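Local structure of phosphoribosylformylglycinamidine synthase 2 (Thermus thermophilus, 3VIU) at residues L32-M37 with A353-E358; E40-K45 with M260-L265; S270-K275 with R307-P312. The protein is a PurM-like protein of the AIR synthase related family, built from a linker domain and two N- and C-terminal domain pairs, that binds adenosine-5'-diphosphate and magnesium. One frame throughout, in Å; residues are numbered along the deposited sequence.

Interaction 1 (L32-M37 with A353-E358); sequences LLFKVM and AEVPTE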
loop_
_atom_site.group_PDB
_atom_site.type_symbol
_atom_site.label_atom_id
_atom_site.label_comp_id
_atom_site.label_asym_id
_atom_site.label_seq_id
_atom_site.Cartn_x
_atom_site.Cartn_y
_atom_site.Cartn_z
ATOM N N LEU A 32 -17.058 24.099 12.468
ATOM C CA LEU A 32 -16.358 23.693 11.259
ATOM C C LEU A 32 -15.191 22.757 11.579
ATOM O O LEU A 32 -14.887 21.852 10.802
ATOM C CB LEU A 32 -15.879 24.936 10.492
ATOM C CG LEU A 32 -16.766 25.432 9.333
ATOM C CD1 LEU A 32 -18.226 25.162 9.618
ATOM C CD2 LEU A 32 -16.539 26.920 9.110
ATOM N N LEU A 33 -14.547 22.962 12.725
ATOM C CA LEU A 33 -13.435 22.108 13.122
ATOM C C LEU A 33 -13.925 20.672 13.363
ATOM O O LEU A 33 -13.303 19.702 12.909
ATOM C CB LEU A 33 -12.766 22.651 14.394
ATOM C CG LEU A 33 -12.092 24.035 14.336
ATOM C CD1 LEU A 33 -11.455 24.346 15.684
ATOM C CD2 LEU A 33 -11.036 24.072 13.240
ATOM N N PHE A 34 -15.038 20.537 14.079
ATOM C CA PHE A 34 -15.584 19.217 14.357
ATOM C C PHE A 34 -16.060 18.510 13.094
ATOM O O PHE A 34 -15.802 17.322 12.911
ATOM C CB PHE A 34 -16.737 19.306 15.356
ATOM C CG PHE A 34 -16.289 19.377 16.785
ATOM C CD1 PHE A 34 -16.200 20.600 17.443
ATOM C CD2 PHE A 34 -15.928 18.221 17.469
ATOM C CE1 PHE A 34 -15.757 20.665 18.767
ATOM C CE2 PHE A 34 -15.486 18.278 18.783
ATOM C CZ PHE A 34 -15.400 19.501 19.434
ATOM N N LYS A 35 -16.750 19.238 12.225
ATOM C CA LYS A 35 -17.244 18.647 10.992
ATOM C C LYS A 35 -16.120 17.882 10.300
ATOM O O LYS A 35 -16.325 16.771 9.813
ATOM C CB LYS A 35 -17.790 19.726 10.048
ATOM C CG LYS A 35 -18.338 19.162 8.735
ATOM C CD LYS A 35 -18.696 20.249 7.720
ATOM C CE LYS A 35 -17.455 21.003 7.239
ATOM N NZ LYS A 35 -17.754 21.968 6.132
ATOM N N VAL A 36 -14.925 18.466 10.283
ATOM C CA VAL A 36 -13.779 17.840 9.631
ATOM C C VAL A 36 -13.045 16.804 10.487
ATOM O O VAL A 36 -12.666 15.743 9.989
ATOM C CB VAL A 36 -12.768 18.915 9.149
ATOM C CG1 VAL A 36 -11.589 18.254 8.434
ATOM C CG2 VAL A 36 -13.466 19.895 8.208
HETATM N N MSE A 37 -12.842 17.098 11.766
HETATM C CA MSE A 37 -12.141 16.159 12.640
HETATM C C MSE A 37 -12.962 14.919 12.979
HETATM O O MSE A 37 -12.407 13.877 13.322
HETATM C CB MSE A 37 -11.702 16.855 13.930
HETATM C CG MSE A 37 -10.564 17.847 13.735
HETATM SE SE MSE A 37 -8.916 17.016 13.072
HETATM C CE MSE A 37 -8.245 16.287 14.745
ATOM N N ALA A 353 -11.347 30.257 18.997
ATOM C CA ALA A 353 -11.681 28.861 19.222
ATOM C C ALA A 353 -10.847 28.282 20.352
ATOM O O ALA A 353 -9.661 28.590 20.495
ATOM C CB ALA A 353 -11.467 28.051 17.950
ATOM N N GLU A 354 -11.478 27.434 21.149
ATOM C CA GLU A 354 -10.811 26.802 22.270
ATOM C C GLU A 354 -11.599 25.564 22.640
ATOM O O GLU A 354 -12.483 25.599 23.497
ATOM C CB GLU A 354 -10.743 27.766 23.456
ATOM C CG GLU A 354 -10.252 27.127 24.741
ATOM C CD GLU A 354 -9.897 28.146 25.797
ATOM O OE1 GLU A 354 -8.805 28.750 25.698
ATOM O OE2 GLU A 354 -10.717 28.344 26.720
ATOM N N VAL A 355 -11.280 24.460 21.980
ATOM C CA VAL A 355 -11.983 23.223 22.244
ATOM C C VAL A 355 -11.025 22.232 22.873
ATOM O O VAL A 355 -9.828 22.245 22.585
ATOM C CB VAL A 355 -12.556 22.643 20.943
ATOM C CG1 VAL A 355 -13.235 23.751 20.148
ATOM C CG2 VAL A 355 -11.463 22.005 20.126
ATOM N N PRO A 356 -11.531 21.378 23.772
ATOM C CA PRO A 356 -10.655 20.393 24.412
ATOM C C PRO A 356 -10.051 19.459 23.359
ATOM O O PRO A 356 -10.731 19.062 22.413
ATOM C CB PRO A 356 -11.598 19.669 25.373
ATOM C CG PRO A 356 -12.577 20.740 25.740
ATOM C CD PRO A 356 -12.858 21.401 24.412
ATOM N N THR A 357 -8.773 19.128 23.527
ATOM C CA THR A 357 -8.072 18.247 22.601
ATOM C C THR A 357 -8.783 16.900 22.473
ATOM O O THR A 357 -9.041 16.433 21.363
ATOM C CB THR A 357 -6.619 18.003 23.060
ATOM O OG1 THR A 357 -6.624 17.416 24.367
ATOM C CG2 THR A 357 -5.850 19.311 23.107
ATOM N N GLU A 358 -9.107 16.284 23.605
ATOM C CA GLU A 358 -9.794 14.992 23.595
ATOM C C GLU A 358 -11.072 15.025 22.762
ATOM O O GLU A 358 -11.363 14.093 22.013
ATOM C CB GLU A 358 -10.159 14.558 25.014
ATOM C CG GLU A 358 -10.801 13.182 25.051
ATOM C CD GLU A 358 -11.484 12.881 26.364
ATOM O OE1 GLU A 358 -12.525 13.509 26.650
ATOM O OE2 GLU A 358 -10.978 12.017 27.108
#
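The phenyl ring of F34 is the one flat group that reaches across this contact, and CG1 of V355 meets it at a slant: F34 CE1 lies 4.2 Å from V355 CG1. The ring also makes an edge-to-face pair with the ring of W38, four residues further along the chain, and touches A359 and L360 of helix 357-361. A large flat hydrocarbon suits this place because it can touch the strand and the short helix after it at once. F34 does not leave the helix aimed at the strand; chi1 of -82° swings the ring round so that its far part comes closer than its root.

Beside it, L33 leaves the helix toward the strand. Its CG is anti to the carbonyl carbon (chi1 -63°), and CD1 is then fully extended from CA, which carries this methyl to 4.3 Å from A353 CB. The backbones are well apart here, with L33 CA and A353 CA 9.3 Å from each other, so the long leucine spans the gap while alanine needs only its methyl.

Strand 350-356 is the outermost strand, within the chain, of the mixed sheet of the C-terminal AIR synthase related domain, and the helix lying against it belongs to the linker domain. A353 and V355 pair through their backbones with V345 and F343 of strand 342-347. In the alternation usual for a strand, E354 points its side chain away and forms a salt bridge with R344, while its backbone N and O are bonded by E30 and R24 of the linker domain. P356 then sits at the N-cap position of helix 357-361, where the extended strand gives way to the helix that brings L360 up against V355 and F34.

Interaction 2 (E40-K45 with M260-L265); sequences EHCAYK and MGAAGL. With ADP (adenosine-5'-diphosphate), chain B.
H41 and C42, on the short helix 40-43 of the linker domain, meet the two central residues of a type II beta turn running from G261 to G264. The imidazole of H41 approaches with its edge: its CD2 lies 3.4 Å from A262 CB and its NE2 is just as near, so the methyl sits in front of that side of the ring, close to its plane. With CG anti to the backbone N (chi1 -175°), the ring is carried off the helix towards the turn. C42 SG lies 4.2 Å from the CB of both A262 and A263, bridging the two methyls. Small residues fit these places, since the helix and the turn come close enough for C42 CA and A262 CA to be 7.4 Å apart.

On the same short segment, Y44 reaches the bound ADP. The ring meets the adenine obliquely, and its CE2 comes to 3.2 Å from N7 of ADP, while its OH shares a weak hydrogen bond with the backbone N of V524. A phosphate ion, probably from the crystallisation liquor, lies about 4 Å from the side chain of H41 at the nearest atoms.

Further out, the turn is closed by G264 N donating to G261 O at 2.9 Å. A263 takes the position of positive phi (78°), and its N is bonded to E303 OE1; S267 OG bonds to the carbonyls of A262 and G264, joining the turn to the start of helix 264-275. On the other side, Y44 is the first residue to leave the helix, turning the chain with phi 56°. E40 accepts two bonds around that bend: its side-chain OE1 accepts from N46 N, and its backbone O receives Y44 N at 2.9 Å.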
loop_
_atom_site.group_PDB
_atom_site.type_symbol
_atom_site.label_atom_id
_atom_site.label_comp_id
_atom_site.label_asym_id
_atom_site.label_seq_id
_atom_site.Cartn_x
_atom_site.Cartn_y
_atom_site.Cartn_z
ATOM N N GLU A 40 -15.458 10.599 8.759
ATOM C CA GLU A 40 -14.864 9.265 8.730
ATOM C C GLU A 40 -13.396 9.293 8.324
ATOM O O GLU A 40 -12.594 8.518 8.837
ATOM C CB GLU A 40 -15.627 8.340 7.775
ATOM C CG GLU A 40 -15.215 6.873 7.898
ATOM C CD GLU A 40 -15.794 6.194 9.132
ATOM O OE1 GLU A 40 -15.222 5.173 9.580
ATOM O OE2 GLU A 40 -16.828 6.673 9.645
ATOM N N HIS A 41 -13.050 10.192 7.406
ATOM C CA HIS A 41 -11.676 10.306 6.924
ATOM C C HIS A 41 -10.685 10.458 8.070
ATOM O O HIS A 41 -9.690 9.740 8.137
ATOM C CB HIS A 41 -11.529 11.496 5.969
ATOM C CG HIS A 41 -10.171 11.602 5.345
ATOM N ND1 HIS A 41 -9.789 10.843 4.260
ATOM C CD2 HIS A 41 -9.084 12.332 5.692
ATOM C CE1 HIS A 41 -8.526 11.098 3.967
ATOM N NE2 HIS A 41 -8.074 11.998 4.822
ATOM N N CYS A 42 -10.971 11.383 8.978
ATOM C CA CYS A 42 -10.094 11.641 10.117
ATOM C C CYS A 42 -10.378 10.823 11.372
ATOM O O CYS A 42 -9.457 10.435 12.085
ATOM C CB CYS A 42 -10.145 13.125 10.495
ATOM S SG CYS A 42 -9.495 14.262 9.250
ATOM N N ALA A 43 -11.647 10.548 11.637
ATOM C CA ALA A 43 -12.016 9.832 12.851
ATOM C C ALA A 43 -12.112 8.311 12.785
ATOM O O ALA A 43 -12.013 7.657 13.827
ATOM C CB ALA A 43 -13.327 10.406 13.399
ATOM N N TYR A 44 -12.309 7.744 11.593
ATOM C CA TYR A 44 -12.412 6.290 11.467
ATOM C C TYR A 44 -13.521 5.763 12.381
ATOM O O TYR A 44 -13.374 4.725 13.017
ATOM C CB TYR A 44 -11.088 5.636 11.872
ATOM C CG TYR A 44 -9.982 5.796 10.864
ATOM C CD1 TYR A 44 -9.514 7.062 10.487
ATOM C CD2 TYR A 44 -9.428 4.679 10.244
ATOM C CE1 TYR A 44 -8.527 7.202 9.509
ATOM C CE2 TYR A 44 -8.450 4.810 9.269
ATOM C CZ TYR A 44 -8.006 6.065 8.902
ATOM O OH TYR A 44 -7.056 6.163 7.917
ATOM N N LYS A 45 -14.632 6.484 12.436
ATOM C CA LYS A 45 -15.749 6.129 13.295
ATOM C C LYS A 45 -16.334 4.721 13.155
ATOM O O LYS A 45 -16.662 4.088 14.154
ATOM C CB LYS A 45 -16.847 7.178 13.141
ATOM C CG LYS A 45 -16.428 8.550 13.657
ATOM C CD LYS A 45 -17.543 9.587 13.545
ATOM C CE LYS A 45 -18.002 9.758 12.100
ATOM N NZ LYS A 45 -18.891 10.936 11.930
HETATM N N MSE A 260 1.291 18.101 7.607
HETATM C CA MSE A 260 -0.051 18.626 7.534
HETATM C C MSE A 260 -0.738 18.032 6.321
HETATM O O MSE A 260 -0.217 18.076 5.208
HETATM C CB MSE A 260 -0.002 20.149 7.468
HETATM C CG MSE A 260 0.603 20.740 8.727
HETATM SE SE MSE A 260 0.544 22.646 8.784
HETATM C CE MSE A 260 -1.283 22.887 8.238
ATOM N N GLY A 261 -1.898 17.437 6.557
ATOM C CA GLY A 261 -2.640 16.834 5.474
ATOM C C GLY A 261 -4.092 17.197 5.624
ATOM O O GLY A 261 -4.445 18.373 5.686
ATOM N N ALA A 262 -4.938 16.181 5.688
ATOM C CA ALA A 262 -6.362 16.396 5.844
ATOM C C ALA A 262 -6.590 17.172 7.136
ATOM O O ALA A 262 -6.079 16.790 8.189
ATOM C CB ALA A 262 -7.082 15.056 5.898
ATOM N N ALA A 263 -7.347 18.264 7.041
ATOM C CA ALA A 263 -7.664 19.098 8.199
ATOM C C ALA A 263 -6.505 20.019 8.585
ATOM O O ALA A 263 -6.524 20.644 9.647
ATOM C CB ALA A 263 -8.067 18.214 9.386
ATOM N N GLY A 264 -5.507 20.089 7.709
ATOM C CA GLY A 264 -4.338 20.933 7.918
ATOM C C GLY A 264 -3.828 21.183 9.332
ATOM O O GLY A 264 -3.521 20.254 10.082
ATOM N N LEU A 265 -3.724 22.462 9.681
ATOM C CA LEU A 265 -3.241 22.892 10.989
ATOM C C LEU A 265 -4.044 22.312 12.140
ATOM O O LEU A 265 -3.482 21.912 13.156
ATOM C CB LEU A 265 -3.265 24.421 11.076
ATOM C CG LEU A 265 -2.192 25.205 10.326
ATOM C CD1 LEU A 265 -2.590 26.663 10.221
ATOM C CD2 LEU A 265 -0.873 25.055 11.051
HETATM P PB ADP B . -2.558 10.640 7.952
HETATM O O1B ADP B . -3.841 11.396 7.904
HETATM O O2B ADP B . -2.295 9.950 6.521
HETATM O O3B ADP B . -1.315 11.715 8.328
HETATM P PA ADP B . -4.146 8.981 9.427
HETATM O O1A ADP B . -4.738 9.849 10.481
HETATM O O2A ADP B . -5.070 9.069 8.098
HETATM O O3A ADP B . -2.613 9.476 9.106
HETATM O "O5'" ADP B . -4.095 7.413 9.883
HETATM C "C5'" ADP B . -4.509 7.297 11.258
HETATM C "C4'" ADP B . -3.593 6.355 12.094
HETATM O "O4'" ADP B . -4.205 5.034 12.251
HETATM C "C3'" ADP B . -2.199 6.095 11.468
HETATM O "O3'" ADP B . -1.229 5.922 12.510
HETATM C "C2'" ADP B . -2.416 4.826 10.644
HETATM O "O2'" ADP B . -1.199 4.108 10.422
HETATM C "C1'" ADP B . -3.440 4.047 11.473
HETATM N N9 ADP B . -4.332 3.248 10.622
HETATM C C8 ADP B . -5.377 3.716 9.876
HETATM N N7 ADP B . -5.960 2.739 9.243
HETATM C C5 ADP B . -5.331 1.581 9.535
HETATM C C6 ADP B . -5.503 0.224 9.160
HETATM N N6 ADP B . -6.518 -0.143 8.293
HETATM N N1 ADP B . -4.658 -0.701 9.665
HETATM C C2 ADP B . -3.667 -0.367 10.507
HETATM N N3 ADP B . -3.473 0.899 10.884
HETATM C C4 ADP B . -4.270 1.890 10.430
#

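Interaction 3 (S270-K275 with R307-P312); sequences SELAHK and RMVLVP
L272 buries more surface here than any other residue, and it does so by setting one methyl against two valines. Its CG lies anti to the backbone N (chi1 171°), and a chi2 of 51° leaves CD2 as the branch extended away from CA, leading towards the strand. That methyl stands 3.7 Å from V311 CG2 and 4.1 Å from V309 CG1, reaching both valines at once.

V311 and V309 are two apart along strand 307-312, so their side chains emerge on the same face, while that of L310 between them goes to the other. They offer different branches to the leucine: in V311 it is CG2, which is anti to the carbonyl carbon, and in V309 it is CG1, which is anti to the backbone N. Both valines run obliquely to L272. Branching at CB suits them to a strand and lets each fill its place with methyls held close to the backbone, whereas the longer leucine covers the distance from the helix, L272 CA and V309 CA being 9.4 Å apart. All three residues are buried, and the contact is purely apolar.

The helix on which L272 sits is regularly bonded, H274 N to S270 O at 2.7 Å and K275 N to E271 O at 3.0 Å, and L272 O itself bonds to S276 OG. Within the sheet, strand 307-312 runs antiparallel between strands 254-259 and 196-201, and I197 of the latter touches both V309 and V311. L310, on the opposite face, packs on L320 and F324 of helix 317-326. Helices on both faces of a mixed sheet, with helix 264-275 following strand 254-259 and lying over the adjacent strand, give the three-layer alpha-beta-alpha fold of the PurM-like C-terminal domain.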
loop_
_atom_site.group_PDB
_atom_site.type_symbol
_atom_site.label_atom_id
_atom_site.label_comp_id
_atom_site.label_asym_id
_atom_site.label_seq_id
_atom_site.Cartn_x
_atom_site.Cartn_y
_atom_site.Cartn_z
ATOM N N SER A 270 -3.652 19.575 17.044
ATOM C CA SER A 270 -4.503 18.900 18.015
ATOM C C SER A 270 -4.026 17.463 18.205
ATOM O O SER A 270 -4.012 16.941 19.321
ATOM C CB SER A 270 -5.961 18.909 17.552
ATOM O OG SER A 270 -6.135 18.090 16.411
ATOM N N GLU A 271 -3.635 16.829 17.106
ATOM C CA GLU A 271 -3.142 15.461 17.158
ATOM C C GLU A 271 -1.856 15.482 17.977
ATOM O O GLU A 271 -1.709 14.742 18.951
ATOM C CB GLU A 271 -2.847 14.966 15.746
ATOM C CG GLU A 271 -3.089 13.488 15.513
ATOM C CD GLU A 271 -3.004 13.127 14.033
ATOM O OE1 GLU A 271 -1.892 12.811 13.546
ATOM O OE2 GLU A 271 -4.054 13.184 13.356
ATOM N N LEU A 272 -0.930 16.347 17.572
ATOM C CA LEU A 272 0.350 16.488 18.255
ATOM C C LEU A 272 0.148 16.789 19.735
ATOM O O LEU A 272 0.831 16.223 20.592
ATOM C CB LEU A 272 1.173 17.605 17.604
ATOM C CG LEU A 272 2.462 18.044 18.300
ATOM C CD1 LEU A 272 3.336 16.837 18.620
ATOM C CD2 LEU A 272 3.203 19.025 17.402
ATOM N N ALA A 273 -0.801 17.675 20.027
ATOM C CA ALA A 273 -1.098 18.061 21.396
ATOM C C ALA A 273 -1.695 16.899 22.183
ATOM O O ALA A 273 -1.285 16.615 23.311
ATOM C CB ALA A 273 -2.058 19.234 21.403
ATOM N N HIS A 274 -2.661 16.225 21.575
ATOM C CA HIS A 274 -3.331 15.105 22.216
ATOM C C HIS A 274 -2.385 13.955 22.595
ATOM O O HIS A 274 -2.457 13.427 23.708
ATOM C CB HIS A 274 -4.439 14.594 21.302
ATOM C CG HIS A 274 -5.301 13.547 21.931
ATOM N ND1 HIS A 274 -6.078 13.797 23.043
ATOM C CD2 HIS A 274 -5.494 12.244 21.619
ATOM C CE1 HIS A 274 -6.710 12.690 23.390
ATOM N NE2 HIS A 274 -6.373 11.733 22.543
ATOM N N LYS A 275 -1.501 13.575 21.675
ATOM C CA LYS A 275 -0.544 12.496 21.921
ATOM C C LYS A 275 0.483 12.897 22.968
ATOM O O LYS A 275 1.116 12.042 23.584
ATOM C CB LYS A 275 0.199 12.117 20.631
ATOM C CG LYS A 275 -0.703 11.700 19.474
ATOM C CD LYS A 275 0.097 11.161 18.295
ATOM C CE LYS A 275 -0.773 11.040 17.045
ATOM N NZ LYS A 275 -2.084 10.403 17.341
ATOM N N ARG A 307 3.475 21.353 3.633
ATOM C CA ARG A 307 3.536 22.130 4.868
ATOM C C ARG A 307 3.978 21.168 5.966
ATOM O O ARG A 307 3.586 19.998 5.974
ATOM C CB ARG A 307 2.179 22.750 5.199
ATOM C CG ARG A 307 1.853 23.981 4.373
ATOM C CD ARG A 307 0.562 24.593 4.856
ATOM N NE ARG A 307 -0.528 23.625 4.796
ATOM C CZ ARG A 307 -1.713 23.796 5.373
ATOM N NH1 ARG A 307 -1.969 24.903 6.061
ATOM N NH2 ARG A 307 -2.638 22.852 5.269
HETATM N N MSE A 308 4.792 21.665 6.890
HETATM C CA MSE A 308 5.330 20.823 7.948
HETATM C C MSE A 308 5.374 21.518 9.313
HETATM O O MSE A 308 5.701 22.702 9.416
HETATM C CB MSE A 308 6.748 20.392 7.548
HETATM C CG MSE A 308 7.252 19.122 8.201
HETATM SE SE MSE A 308 6.483 17.533 7.376
HETATM C CE MSE A 308 7.922 17.086 6.147
ATOM N N VAL A 309 5.052 20.764 10.359
ATOM C CA VAL A 309 5.084 21.263 11.728
ATOM C C VAL A 309 6.306 20.651 12.430
ATOM O O VAL A 309 6.527 19.442 12.343
ATOM C CB VAL A 309 3.806 20.848 12.497
ATOM C CG1 VAL A 309 3.980 21.095 13.980
ATOM C CG2 VAL A 309 2.616 21.639 11.980
ATOM N N LEU A 310 7.106 21.477 13.104
ATOM C CA LEU A 310 8.279 20.965 13.813
ATOM C C LEU A 310 8.416 21.551 15.217
ATOM O O LEU A 310 8.166 22.737 15.435
ATOM C CB LEU A 310 9.560 21.230 13.013
ATOM C CG LEU A 310 9.593 20.690 11.581
ATOM C CD1 LEU A 310 8.967 21.712 10.658
ATOM C CD2 LEU A 310 11.013 20.415 11.151
ATOM N N VAL A 311 8.814 20.707 16.162
ATOM C CA VAL A 311 8.981 21.107 17.556
ATOM C C VAL A 311 10.443 20.967 17.929
ATOM O O VAL A 311 10.931 19.858 18.161
ATOM C CB VAL A 311 8.155 20.200 18.504
ATOM C CG1 VAL A 311 8.286 20.682 19.944
ATOM C CG2 VAL A 311 6.697 20.180 18.071
ATOM N N PRO A 312 11.169 22.090 17.986
ATOM C CA PRO A 312 12.588 22.020 18.342
ATOM C C PRO A 312 12.783 21.684 19.814
ATOM O O PRO A 312 11.977 22.079 20.663
ATOM C CB PRO A 312 13.101 23.418 18.005
ATOM C CG PRO A 312 11.903 24.290 18.314
ATOM C CD PRO A 312 10.744 23.482 17.734
#

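Helix 264-275 joins all three contacts: its N-terminal end belongs to interaction 2, its C-terminal half to interaction 3, and S270 OG meets M37 CE of interaction 1 at 3.2 Å. Interactions 1 and 2 are the closest pair, their centres 11 Å apart, helices 28-37 and 40-43 being consecutive in the chain; V36 CG1 touches A263 CB at 3.6 Å. Interactions 1 and 3 reach the same sheet, with centres 15 Å apart; those of 2 and 3 are 14 Å apart, M260 CG touching V309 CG2 at 3.9 Å. Interaction 2 alone holds a residue of the ADP pocket, Y44; the L272 side chain of interaction 3 lies about 11 Å from ADP at the nearest atoms.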